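Local coordinates for D-alanine--D-alanine ligase (Acinetobacter baumannii ACICU, PDB 5D8D), which joins two D-alanines into D-alanyl-D-alanine at the expense of ATP, a step in building the peptidoglycan of the cell wall, at residues A19-S24 and D46-S51; G69-Q74 and I96-V101; T103-Q108 and A115-I120; R241-V246 and G252-M257. All blocks are in the same frame, centred on the assembly; numbering follows the deposited sequence.

Contact 1 (A19-S24 and D46-S51); sequences AERAVS and DPQDRS
Arg21 reaches Asp46 with the end of its guanidinium, and both terminal nitrogens close on the same oxygen: NH1 and NH2 each lie 3.0 Å from Asp46 OD2. That oxygen offers its syn lone pair, and the guanidinium and carboxylate planes are only 15° apart, so charge and hydrogen bonding act together in this salt bridge. A weak third bond runs from NH1 to OD1. Over one guanidinium face lies the amide of Gln48, stacked nearly parallel to it, with OE1 3.6 Å from Arg21 CZ. Arginine suits the place because its long chain, extended from CG to NE, carries the guanidinium from the helix to Asp46 and Gln48.

Behind this, Asp46 is held by its own loop. Asp46 OD1 accepts from Gln48 N (3.2 Å) in an Asx turn, the short side chain of aspartate reaching back over the turn, and it also accepts from Gly16 N. Gly16 O receives a bond from Arg21 NH1, so the backbone at Gly16 is tied to both partners. The bridge thus joins the start of helix 21-37 to the loop after strand 41-45 in the N-terminal domain, and the shared hydrogen bonds probably keep Asp46 ionised.

Contact 2 (G69-Q74 and I96-V101); sequences GGEDGQ and IGMDKV
Met98 lays its side chain against the CB atoms of Glu71 and Asp72. Met98 CG is 3.8 Å from Asp72 CB, and Met98 SD is 4.0 Å from Glu71 CB and from Asp72 CB, so the sulfur meets CB methylenes, not carboxylates. The chain of Met98 leaves with CG anti to the backbone N and then bends at chi2 (84°), which brings the sulfur up to Glu71 CB. An unbranched, pliable thioether suits such a surface, made of methylenes and backbone.

Glu71, extended beyond CG, carries its acid to Gly67 N and lies beside Asn270, a predicted magnesium ligand, so this edge borders the probable active site. The loop leads from the Rossmann-like N-terminal domain into helix 74-81, and Met98 lies between helices 91-97 and 100-108, where the chain passes toward the ATP-grasp part of the enzyme.

Asp72 folds inward to organise its loop: OD2 takes a bond from Gly69 N (2.9 Å), and OD1 one from Gln74 N (3.2 Å), closing an Asx turn just before the helix. The donors are tilted 44° and 40° out of the carboxylate plane, to opposite sides of it, and together fix its rotation. Gly69 and Gly73 have positive phi angles, where a CB would press on the preceding carbonyl oxygen. Gly69 O also accepts from Trp81 of the second subunit.

Contact 3 (T103-Q108 and A115-I120); sequences TKQIWQ and APYRII
The Tyr117 ring is met near its plane, at the edge, by the amide of Gln108: NE2 lies 3.2 Å from CE1, and the amide and ring planes are only 19° apart. Ala115 O, from the same strand segment, also lies in the ring plane at an edge. Gln105 comes in at another angle, its side chain crossing the tyrosine at about a right angle and its amide turned 58° from the ring. Gln105 CG lies 3.1 Å from Tyr117 OH. Tyr117 OH has two weak options, Gln105 OE1 at 3.4 Å and Gln108 OE1 at 3.5 Å, and which of them it serves is not settled. Tyrosine fits because its flat ring fills the space up to the helix while its hydroxyl suits a pair of amides. Its first torsion sets CG between the backbone N and carbonyl carbon, sending the ring toward the helix.

Helix 100-108 here faces strand 117-120, an outer strand of the antiparallel sheet in the central domain of this ATP-grasp enzyme. The two run roughly antiparallel, at 146°, with their axes 11.5 Å apart. Gly109 of the second subunit packs on both Tyr117 and Gln108.

Lys104, bent at chi3 and chi4, brings NZ to within 2.6 Å of Ala115 O. The ammonium forms a salt bridge with Glu176, a residue of the predicted ATP site, and bonds to Thr114 OG1. A lysine is long enough to reach both, and the glutamate probably balances the buried charge.

Contact 4 (R241-V246 and G252-M257); sequences RAFQAV and GRIDAM
Apolar contacts carry this interface, and Ile254 CD1 is their focus. Ile254 CD1 lies 4.2 Å from Ala242 CB and from Phe243 CD1, at the edge of the phenyl ring, near its plane. Ile254 CD1 also rests on the helix backbone, 4.1 Å from Phe243 N, ordinary van der Waals contact to which the small Ala242 is probably suited. With CG1 beside the backbone N (chi1 -59°), the branched isoleucine extends this methyl to the helix. Gly252 CA meets the ring edge too, 4.3 Å from Phe243 CE1. A CB here would come tight against Phe243 CE1 and, at these backbone angles, press on the preceding carbonyl oxygen. Phe243 also stacks with Phe188 of the adjacent strand.

Polar interactions lie along the strand. Arg253 NH2 makes a salt bridge with Asp255 OD1 (2.8 Å), a weak hydrogen bond by its angle, and both residues bond to Thr185 OG1.

Strand 252-259 is an inner strand of an antiparallel sheet, and helix 229-245 packs against it at 120°. Alternation along the strand turns Ile254 to the helix and sends Asp255, a predicted magnesium ligand, to the other side of the sheet, in keeping with the ATP-grasp fold.

How the contacts relate
The four contacts come in series along the chain. Contact 1 belongs to the N-terminal domain, its centre about 16 Å from that of contact 2 and about 31 Å from that of contact 3. Contacts 2, 3 and 4 cluster, with centres about 14 to 15 Å apart. Contacts 2 and 3 share helix 100-108, and Ile96 of contact 2 packs on Val246 of contact 4. Trp107 NE1 probably bonds to Ala242 O, linking contact 3 to contact 4. Helix 100-108 and the turn just before it thus lie between the N-terminal loop, the central-domain strand and the helix on the metal-site sheet, while contacts 1, 2 and 3 also touch the second subunit.

Contact 1 (A19-S24 and D46-S51)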
loop_
_atom_site.group_PDB
_atom_site.type_symbol
_atom_site.label_atom_id
_atom_site.label_comp_id
_atom_site.label_asym_id
_atom_site.label_seq_id
_atom_site.Cartn_x
_atom_site.Cartn_y
_atom_site.Cartn_z
ATOM N N ALA A 19 3.495 -18.745 3.756
ATOM C CA ALA A 19 4.691 -19.567 3.982
ATOM C C ALA A 19 5.119 -19.592 5.461
ATOM O O ALA A 19 5.647 -20.599 5.928
ATOM C CB ALA A 19 5.847 -19.055 3.122
ATOM N N GLU A 20 4.842 -18.496 6.171
ATOM C CA GLU A 20 5.217 -18.306 7.572
ATOM C C GLU A 20 4.102 -18.744 8.571
ATOM O O GLU A 20 4.123 -18.376 9.724
ATOM C CB GLU A 20 5.562 -16.836 7.781
ATOM C CG GLU A 20 6.700 -16.312 6.883
ATOM C CD GLU A 20 6.320 -16.042 5.410
ATOM O OE1 GLU A 20 7.242 -15.872 4.565
ATOM O OE2 GLU A 20 5.103 -16.010 5.080
ATOM N N ARG A 21 3.128 -19.526 8.128
ATOM C CA ARG A 21 2.088 -20.021 9.012
ATOM C C ARG A 21 2.615 -20.635 10.309
ATOM O O ARG A 21 2.092 -20.314 11.407
ATOM C CB ARG A 21 1.226 -21.058 8.266
ATOM C CG ARG A 21 0.277 -21.850 9.119
ATOM C CD ARG A 21 -0.621 -22.748 8.288
ATOM N NE ARG A 21 -1.478 -23.489 9.201
ATOM C CZ ARG A 21 -2.577 -23.011 9.790
ATOM N NH1 ARG A 21 -3.041 -21.775 9.541
ATOM N NH2 ARG A 21 -3.219 -23.783 10.642
ATOM N N ALA A 22 3.622 -21.516 10.201
ATOM C CA ALA A 22 4.157 -22.221 11.395
ATOM C C ALA A 22 4.725 -21.243 12.424
ATOM O O ALA A 22 4.422 -21.363 13.609
ATOM C CB ALA A 22 5.202 -23.254 11.019
ATOM N N VAL A 23 5.479 -20.247 11.957
ATOM C CA VAL A 23 5.994 -19.208 12.821
ATOM C C VAL A 23 4.820 -18.441 13.456
ATOM O O VAL A 23 4.853 -18.117 14.665
ATOM C CB VAL A 23 6.974 -18.254 12.063
ATOM C CG1 VAL A 23 7.469 -17.171 12.984
ATOM C CG2 VAL A 23 8.191 -19.022 11.544
ATOM N N SER A 24 3.779 -18.195 12.665
ATOM C CA SER A 24 2.592 -17.455 13.136
ATOM C C SER A 24 1.853 -18.229 14.238
ATOM O O SER A 24 1.516 -17.645 15.271
ATOM C CB SER A 24 1.645 -17.160 11.970
ATOM O OG SER A 24 0.545 -16.367 12.364
ATOM N N ASP A 46 -7.964 -18.405 13.708
ATOM C CA ASP A 46 -7.131 -18.777 12.600
ATOM C C ASP A 46 -7.907 -18.569 11.327
ATOM O O ASP A 46 -8.758 -19.410 11.000
ATOM C CB ASP A 46 -6.663 -20.238 12.710
ATOM C CG ASP A 46 -5.601 -20.570 11.687
ATOM O OD1 ASP A 46 -5.387 -19.767 10.730
ATOM O OD2 ASP A 46 -4.955 -21.619 11.834
ATOM N N PRO A 47 -7.588 -17.489 10.561
ATOM C CA PRO A 47 -8.417 -17.173 9.390
ATOM C C PRO A 47 -8.308 -18.140 8.237
ATOM O O PRO A 47 -9.100 -18.040 7.300
ATOM C CB PRO A 47 -7.962 -15.773 8.991
ATOM C CG PRO A 47 -6.565 -15.696 9.485
ATOM C CD PRO A 47 -6.521 -16.493 10.751
ATOM N N GLN A 48 -7.350 -19.056 8.282
ATOM C CA GLN A 48 -7.357 -20.195 7.371
ATOM C C GLN A 48 -8.564 -21.121 7.626
ATOM O O GLN A 48 -9.109 -21.645 6.680
ATOM C CB GLN A 48 -6.057 -21.009 7.465
ATOM C CG GLN A 48 -5.891 -22.063 6.354
ATOM C CD GLN A 48 -4.773 -23.075 6.633
ATOM O OE1 GLN A 48 -4.971 -24.090 7.349
ATOM N NE2 GLN A 48 -3.591 -22.817 6.050
ATOM N N ASP A 49 -8.948 -21.338 8.882
ATOM C CA ASP A 49 -10.012 -22.280 9.237
ATOM C C ASP A 49 -11.373 -21.626 9.484
ATOM O O ASP A 49 -12.409 -22.226 9.204
ATOM C CB ASP A 49 -9.640 -23.088 10.498
ATOM C CG ASP A 49 -8.283 -23.874 10.378
ATOM O OD1 ASP A 49 -7.749 -24.169 9.268
ATOM O OD2 ASP A 49 -7.752 -24.197 11.463
ATOM N N ARG A 50 -11.358 -20.421 10.036
ATOM C CA ARG A 50 -12.567 -19.664 10.414
ATOM C C ARG A 50 -12.710 -18.497 9.477
ATOM O O ARG A 50 -11.765 -17.698 9.348
ATOM C CB ARG A 50 -12.406 -19.048 11.827
ATOM C CG ARG A 50 -13.254 -19.644 12.921
ATOM C CD ARG A 50 -14.267 -18.691 13.557
ATOM N NE ARG A 50 -13.796 -18.216 14.850
ATOM C CZ ARG A 50 -14.554 -17.656 15.792
ATOM N NH1 ARG A 50 -15.855 -17.442 15.620
ATOM N NH2 ARG A 50 -13.989 -17.281 16.935
ATOM N N SER A 51 -13.900 -18.355 8.883
ATOM C CA SER A 51 -14.199 -17.221 8.044
ATOM C C SER A 51 -13.856 -15.948 8.776
ATOM O O SER A 51 -14.278 -15.781 9.895
ATOM C CB SER A 51 -15.663 -17.193 7.691
ATOM O OG SER A 51 -15.939 -16.111 6.827
#

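Contact 2 (G69-Q74 and I96-V101)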
loop_
_atom_site.group_PDB
_atom_site.type_symbol
_atom_site.label_atom_id
_atom_site.label_comp_id
_atom_site.label_asym_id
_atom_site.label_seq_id
_atom_site.Cartn_x
_atom_site.Cartn_y
_atom_site.Cartn_z
ATOM N N GLY A 69 -1.137 -12.111 3.451
ATOM C CA GLY A 69 -2.428 -12.182 4.113
ATOM C C GLY A 69 -2.498 -11.335 5.367
ATOM O O GLY A 69 -3.542 -10.797 5.685
ATOM N N GLY A 70 -1.385 -11.227 6.078
ATOM C CA GLY A 70 -1.385 -10.695 7.443
ATOM C C GLY A 70 -0.613 -9.447 7.663
ATOM O O GLY A 70 -0.972 -8.655 8.497
ATOM N N GLU A 71 0.437 -9.296 6.880
ATOM C CA GLU A 71 1.395 -8.223 6.960
ATOM C C GLU A 71 1.287 -7.241 5.755
ATOM O O GLU A 71 1.939 -6.211 5.728
ATOM C CB GLU A 71 2.751 -8.934 6.949
ATOM C CG GLU A 71 3.953 -8.179 7.461
ATOM C CD GLU A 71 5.193 -9.064 7.505
ATOM O OE1 GLU A 71 6.281 -8.535 7.171
ATOM O OE2 GLU A 71 5.081 -10.278 7.849
ATOM N N ASP A 72 0.450 -7.564 4.781
ATOM C CA ASP A 72 0.361 -6.860 3.481
ATOM C C ASP A 72 -0.917 -6.021 3.254
ATOM O O ASP A 72 -1.185 -5.621 2.116
ATOM C CB ASP A 72 0.456 -7.897 2.356
ATOM C CG ASP A 72 -0.642 -8.945 2.445
ATOM O OD1 ASP A 72 -1.545 -8.818 3.311
ATOM O OD2 ASP A 72 -0.593 -9.905 1.659
ATOM N N GLY A 73 -1.691 -5.783 4.314
ATOM C CA GLY A 73 -2.898 -4.925 4.250
ATOM C C GLY A 73 -4.221 -5.682 4.082
ATOM O O GLY A 73 -5.283 -5.115 4.264
ATOM N N GLN A 74 -4.158 -6.978 3.805
ATOM C CA GLN A 74 -5.341 -7.738 3.597
ATOM C C GLN A 74 -6.184 -7.947 4.858
ATOM O O GLN A 74 -7.371 -7.669 4.868
ATOM C CB GLN A 74 -4.974 -9.100 3.063
ATOM C CG GLN A 74 -4.314 -9.062 1.703
ATOM C CD GLN A 74 -4.279 -10.395 1.028
ATOM O OE1 GLN A 74 -3.655 -10.518 0.001
ATOM N NE2 GLN A 74 -5.003 -11.374 1.540
ATOM N N ILE A 96 2.625 -1.055 1.866
ATOM C CA ILE A 96 3.968 -0.516 1.542
ATOM C C ILE A 96 5.111 -1.349 2.197
ATOM O O ILE A 96 6.068 -1.778 1.510
ATOM C CB ILE A 96 4.141 0.968 1.934
ATOM C CG1 ILE A 96 3.177 1.868 1.144
ATOM C CG2 ILE A 96 5.581 1.384 1.658
ATOM C CD1 ILE A 96 3.006 3.276 1.708
ATOM N N GLY A 97 5.007 -1.587 3.508
ATOM C CA GLY A 97 6.034 -2.310 4.275
ATOM C C GLY A 97 6.320 -3.731 3.811
ATOM O O GLY A 97 7.393 -4.263 4.092
ATOM N N MET A 98 5.386 -4.345 3.084
ATOM C CA MET A 98 5.600 -5.680 2.575
ATOM C C MET A 98 6.473 -5.667 1.326
ATOM O O MET A 98 6.956 -6.718 0.893
ATOM C CB MET A 98 4.231 -6.316 2.287
ATOM C CG MET A 98 4.222 -7.809 1.913
ATOM S SD MET A 98 4.229 -9.061 3.243
ATOM C CE MET A 98 4.061 -10.566 2.277
ATOM N N ASP A 99 6.662 -4.481 0.744
ATOM C CA ASP A 99 7.383 -4.280 -0.521
ATOM C C ASP A 99 8.676 -3.477 -0.222
ATOM O O ASP A 99 8.645 -2.287 0.163
ATOM C CB ASP A 99 6.444 -3.523 -1.475
ATOM C CG ASP A 99 6.896 -3.527 -2.951
ATOM O OD1 ASP A 99 8.078 -3.319 -3.265
ATOM O OD2 ASP A 99 6.029 -3.696 -3.820
ATOM N N LYS A 100 9.812 -4.148 -0.393
ATOM C CA LYS A 100 11.114 -3.532 -0.143
ATOM C C LYS A 100 11.376 -2.333 -1.039
ATOM O O LYS A 100 11.847 -1.279 -0.549
ATOM C CB LYS A 100 12.252 -4.546 -0.282
ATOM C CG LYS A 100 12.299 -5.547 0.847
ATOM C CD LYS A 100 13.402 -6.563 0.623
ATOM C CE LYS A 100 13.279 -7.748 1.570
ATOM N NZ LYS A 100 12.214 -8.698 1.149
ATOM N N VAL A 101 11.030 -2.439 -2.328
ATOM C CA VAL A 101 11.329 -1.304 -3.206
ATOM C C VAL A 101 10.415 -0.146 -2.899
ATOM O O VAL A 101 10.913 1.002 -2.846
ATOM C CB VAL A 101 11.444 -1.589 -4.731
ATOM C CG1 VAL A 101 11.555 -3.075 -5.056
ATOM C CG2 VAL A 101 10.388 -0.860 -5.559
#

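Contact 3 (T103-Q108 and A115-I120)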
loop_
_atom_site.group_PDB
_atom_site.type_symbol
_atom_site.label_atom_id
_atom_site.label_comp_id
_atom_site.label_asym_id
_atom_site.label_seq_id
_atom_site.Cartn_x
_atom_site.Cartn_y
_atom_site.Cartn_z
ATOM N N THR A 103 8.912 0.598 -0.081
ATOM C CA THR A 103 9.423 1.146 1.179
ATOM C C THR A 103 10.616 2.109 0.931
ATOM O O THR A 103 10.673 3.197 1.490
ATOM C CB THR A 103 9.821 0.010 2.134
ATOM O OG1 THR A 103 8.660 -0.741 2.508
ATOM C CG2 THR A 103 10.421 0.562 3.406
ATOM N N LYS A 104 11.569 1.688 0.113
ATOM C CA LYS A 104 12.761 2.514 -0.152
ATOM C C LYS A 104 12.439 3.777 -0.960
ATOM O O LYS A 104 13.006 4.832 -0.702
ATOM C CB LYS A 104 13.840 1.720 -0.869
ATOM C CG LYS A 104 14.548 0.705 -0.008
ATOM C CD LYS A 104 15.150 -0.373 -0.909
ATOM C CE LYS A 104 16.532 -0.835 -0.512
ATOM N NZ LYS A 104 17.596 0.175 -0.810
ATOM N N GLN A 105 11.508 3.673 -1.906
ATOM C CA GLN A 105 11.097 4.830 -2.660
ATOM C C GLN A 105 10.455 5.807 -1.720
ATOM O O GLN A 105 10.786 6.986 -1.749
ATOM C CB GLN A 105 10.154 4.454 -3.767
ATOM C CG GLN A 105 10.792 3.554 -4.806
ATOM C CD GLN A 105 9.840 2.914 -5.808
ATOM O OE1 GLN A 105 10.253 2.616 -6.925
ATOM N NE2 GLN A 105 8.586 2.680 -5.429
ATOM N N ILE A 106 9.566 5.339 -0.849
ATOM C CA ILE A 106 9.054 6.228 0.205
ATOM C C ILE A 106 10.182 6.866 1.033
ATOM O O ILE A 106 10.127 8.075 1.378
ATOM C CB ILE A 106 8.080 5.530 1.161
ATOM C CG1 ILE A 106 6.844 4.984 0.426
ATOM C CG2 ILE A 106 7.620 6.494 2.248
ATOM C CD1 ILE A 106 6.107 5.974 -0.437
ATOM N N TRP A 107 11.198 6.065 1.354
ATOM C CA TRP A 107 12.374 6.575 2.057
ATOM C C TRP A 107 13.265 7.551 1.212
ATOM O O TRP A 107 13.640 8.608 1.728
ATOM C CB TRP A 107 13.193 5.420 2.660
ATOM C CG TRP A 107 12.538 4.719 3.810
ATOM C CD1 TRP A 107 11.546 5.197 4.641
ATOM C CD2 TRP A 107 12.845 3.422 4.272
ATOM N NE1 TRP A 107 11.214 4.254 5.568
ATOM C CE2 TRP A 107 11.993 3.150 5.359
ATOM C CE3 TRP A 107 13.755 2.443 3.863
ATOM C CZ2 TRP A 107 12.037 1.952 6.053
ATOM C CZ3 TRP A 107 13.796 1.247 4.560
ATOM C CH2 TRP A 107 12.946 1.018 5.640
ATOM N N GLN A 108 13.582 7.225 -0.049
ATOM C CA GLN A 108 14.231 8.183 -0.985
ATOM C C GLN A 108 13.436 9.465 -1.054
ATOM O O GLN A 108 13.975 10.552 -0.978
ATOM C CB GLN A 108 14.319 7.601 -2.381
ATOM C CG GLN A 108 15.517 6.696 -2.575
ATOM C CD GLN A 108 15.408 5.751 -3.771
ATOM O OE1 GLN A 108 14.361 5.649 -4.442
ATOM N NE2 GLN A 108 16.508 5.031 -4.039
ATOM N N ALA A 115 20.142 2.288 0.432
ATOM C CA ALA A 115 21.105 1.941 -0.608
ATOM C C ALA A 115 20.489 2.009 -2.010
ATOM O O ALA A 115 19.340 1.586 -2.206
ATOM C CB ALA A 115 21.710 0.565 -0.358
ATOM N N PRO A 116 21.250 2.531 -2.995
ATOM C CA PRO A 116 20.788 2.401 -4.382
ATOM C C PRO A 116 20.414 0.953 -4.716
ATOM O O PRO A 116 20.961 -0.010 -4.106
ATOM C CB PRO A 116 22.005 2.845 -5.206
ATOM C CG PRO A 116 22.772 3.751 -4.296
ATOM C CD PRO A 116 22.542 3.249 -2.900
ATOM N N TYR A 117 19.487 0.807 -5.665
ATOM C CA TYR A 117 19.037 -0.508 -6.098
ATOM C C TYR A 117 18.588 -0.452 -7.554
ATOM O O TYR A 117 18.490 0.626 -8.123
ATOM C CB TYR A 117 17.864 -0.961 -5.212
ATOM C CG TYR A 117 16.684 -0.038 -5.361
ATOM C CD1 TYR A 117 16.622 1.159 -4.634
ATOM C CD2 TYR A 117 15.655 -0.329 -6.281
ATOM C CE1 TYR A 117 15.567 2.041 -4.805
ATOM C CE2 TYR A 117 14.592 0.551 -6.465
ATOM C CZ TYR A 117 14.544 1.731 -5.724
ATOM O OH TYR A 117 13.492 2.605 -5.884
ATOM N N ARG A 118 18.278 -1.610 -8.130
ATOM C CA ARG A 118 17.687 -1.705 -9.460
ATOM C C ARG A 118 16.755 -2.921 -9.566
ATOM O O ARG A 118 17.134 -4.048 -9.219
ATOM C CB ARG A 118 18.787 -1.795 -10.545
ATOM C CG ARG A 118 19.589 -0.516 -10.811
ATOM C CD ARG A 118 18.763 0.663 -11.356
ATOM N NE ARG A 118 19.112 1.931 -10.699
ATOM C CZ ARG A 118 20.109 2.762 -11.035
ATOM N NH1 ARG A 118 20.919 2.521 -12.065
ATOM N NH2 ARG A 118 20.299 3.877 -10.326
ATOM N N ILE A 119 15.550 -2.696 -10.082
ATOM C CA ILE A 119 14.570 -3.773 -10.253
ATOM C C ILE A 119 15.053 -4.563 -11.467
ATOM O O ILE A 119 15.485 -3.961 -12.475
ATOM C CB ILE A 119 13.113 -3.239 -10.439
ATOM C CG1 ILE A 119 12.699 -2.300 -9.282
ATOM C CG2 ILE A 119 12.122 -4.394 -10.513
ATOM C CD1 ILE A 119 11.581 -1.316 -9.601
ATOM N N ILE A 120 14.992 -5.890 -11.360
ATOM C CA ILE A 120 15.596 -6.800 -12.357
ATOM C C ILE A 120 14.623 -7.943 -12.762
ATOM O O ILE A 120 14.260 -8.777 -11.927
ATOM C CB ILE A 120 16.996 -7.286 -11.865
ATOM C CG1 ILE A 120 17.561 -8.419 -12.749
ATOM C CG2 ILE A 120 16.984 -7.628 -10.376
ATOM C CD1 ILE A 120 17.306 -9.844 -12.285
#

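Contact 4 (R241-V246 and G252-M257)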
loop_
_atom_site.group_PDB
_atom_site.type_symbol
_atom_site.label_atom_id
_atom_site.label_comp_id
_atom_site.label_asym_id
_atom_site.label_seq_id
_atom_site.Cartn_x
_atom_site.Cartn_y
_atom_site.Cartn_z
ATOM N N ARG A 241 11.951 8.204 12.166
ATOM C CA ARG A 241 11.513 8.914 10.966
ATOM C C ARG A 241 11.191 7.972 9.821
ATOM O O ARG A 241 10.263 8.201 9.054
ATOM C CB ARG A 241 12.570 9.914 10.508
ATOM C CG ARG A 241 12.843 11.009 11.512
ATOM C CD ARG A 241 13.291 12.270 10.806
ATOM N NE ARG A 241 14.613 12.122 10.207
ATOM C CZ ARG A 241 15.084 12.829 9.171
ATOM N NH1 ARG A 241 14.339 13.744 8.543
ATOM N NH2 ARG A 241 16.328 12.610 8.743
ATOM N N ALA A 242 11.967 6.914 9.695
ATOM C CA ALA A 242 11.681 5.887 8.694
ATOM C C ALA A 242 10.345 5.205 8.997
ATOM O O ALA A 242 9.608 4.822 8.077
ATOM C CB ALA A 242 12.808 4.862 8.646
ATOM N N PHE A 243 10.059 5.055 10.286
ATOM C CA PHE A 243 8.873 4.349 10.750
ATOM C C PHE A 243 7.661 5.228 10.425
ATOM O O PHE A 243 6.687 4.751 9.835
ATOM C CB PHE A 243 9.008 4.052 12.261
ATOM C CG PHE A 243 7.965 3.132 12.843
ATOM C CD1 PHE A 243 8.064 1.762 12.682
ATOM C CD2 PHE A 243 6.912 3.641 13.609
ATOM C CE1 PHE A 243 7.132 0.904 13.273
ATOM C CE2 PHE A 243 5.957 2.791 14.185
ATOM C CZ PHE A 243 6.078 1.412 14.020
ATOM N N GLN A 244 7.735 6.501 10.804
ATOM C CA GLN A 244 6.711 7.480 10.446
ATOM C C GLN A 244 6.524 7.672 8.947
ATOM O O GLN A 244 5.393 7.727 8.464
ATOM C CB GLN A 244 7.007 8.819 11.100
ATOM C CG GLN A 244 6.735 8.778 12.595
ATOM C CD GLN A 244 7.393 9.867 13.419
ATOM O OE1 GLN A 244 7.025 10.057 14.585
ATOM N NE2 GLN A 244 8.388 10.552 12.865
ATOM N N ALA A 245 7.615 7.715 8.200
ATOM C CA ALA A 245 7.532 7.992 6.770
ATOM C C ALA A 245 6.666 7.004 6.037
ATOM O O ALA A 245 5.867 7.363 5.206
ATOM C CB ALA A 245 8.901 8.027 6.134
ATOM N N VAL A 246 6.854 5.743 6.342
ATOM C CA VAL A 246 6.198 4.670 5.632
ATOM C C VAL A 246 4.787 4.515 6.202
ATOM O O VAL A 246 3.990 3.762 5.655
ATOM C CB VAL A 246 7.049 3.401 5.757
ATOM C CG1 VAL A 246 6.731 2.678 7.062
ATOM C CG2 VAL A 246 6.852 2.503 4.567
ATOM N N GLY A 252 6.614 -2.794 15.750
ATOM C CA GLY A 252 7.314 -3.205 14.543
ATOM C C GLY A 252 8.829 -3.047 14.680
ATOM O O GLY A 252 9.347 -2.634 15.725
ATOM N N ARG A 253 9.529 -3.374 13.612
ATOM C CA ARG A 253 10.979 -3.303 13.575
ATOM C C ARG A 253 11.397 -2.591 12.299
ATOM O O ARG A 253 10.761 -2.791 11.245
ATOM C CB ARG A 253 11.570 -4.692 13.530
ATOM C CG ARG A 253 11.448 -5.510 14.807
ATOM C CD ARG A 253 11.898 -6.966 14.589
ATOM N NE ARG A 253 13.117 -6.996 13.794
ATOM C CZ ARG A 253 13.486 -7.951 12.949
ATOM N NH1 ARG A 253 12.756 -9.052 12.784
ATOM N NH2 ARG A 253 14.635 -7.803 12.273
ATOM N N ILE A 254 12.455 -1.783 12.402
ATOM C CA ILE A 254 13.181 -1.304 11.248
ATOM C C ILE A 254 14.537 -1.954 11.273
ATOM O O ILE A 254 15.208 -1.943 12.311
ATOM C CB ILE A 254 13.417 0.195 11.344
ATOM C CG1 ILE A 254 12.067 0.944 11.435
ATOM C CG2 ILE A 254 14.279 0.679 10.171
ATOM C CD1 ILE A 254 11.387 1.218 10.118
ATOM N N ASP A 255 14.977 -2.490 10.146
ATOM C CA ASP A 255 16.360 -2.973 10.031
ATOM C C ASP A 255 17.249 -1.947 9.348
ATOM O O ASP A 255 16.829 -1.238 8.413
ATOM C CB ASP A 255 16.415 -4.258 9.252
ATOM C CG ASP A 255 15.764 -5.424 9.991
ATOM O OD1 ASP A 255 15.433 -5.333 11.214
ATOM O OD2 ASP A 255 15.592 -6.457 9.306
ATOM N N ALA A 256 18.488 -1.869 9.803
ATOM C CA ALA A 256 19.424 -0.888 9.261
ATOM C C ALA A 256 20.853 -1.428 9.271
ATOM O O ALA A 256 21.156 -2.409 9.950
ATOM C CB ALA A 256 19.320 0.411 10.039
ATOM N N MET A 257 21.697 -0.790 8.473
ATOM C CA MET A 257 23.130 -1.063 8.366
ATOM C C MET A 257 23.927 0.129 8.934
ATOM O O MET A 257 23.526 1.276 8.749
ATOM C CB MET A 257 23.471 -1.218 6.887
ATOM C CG MET A 257 24.452 -2.314 6.569
ATOM S SD MET A 257 23.735 -3.947 6.779
ATOM C CE MET A 257 24.590 -4.891 5.498
#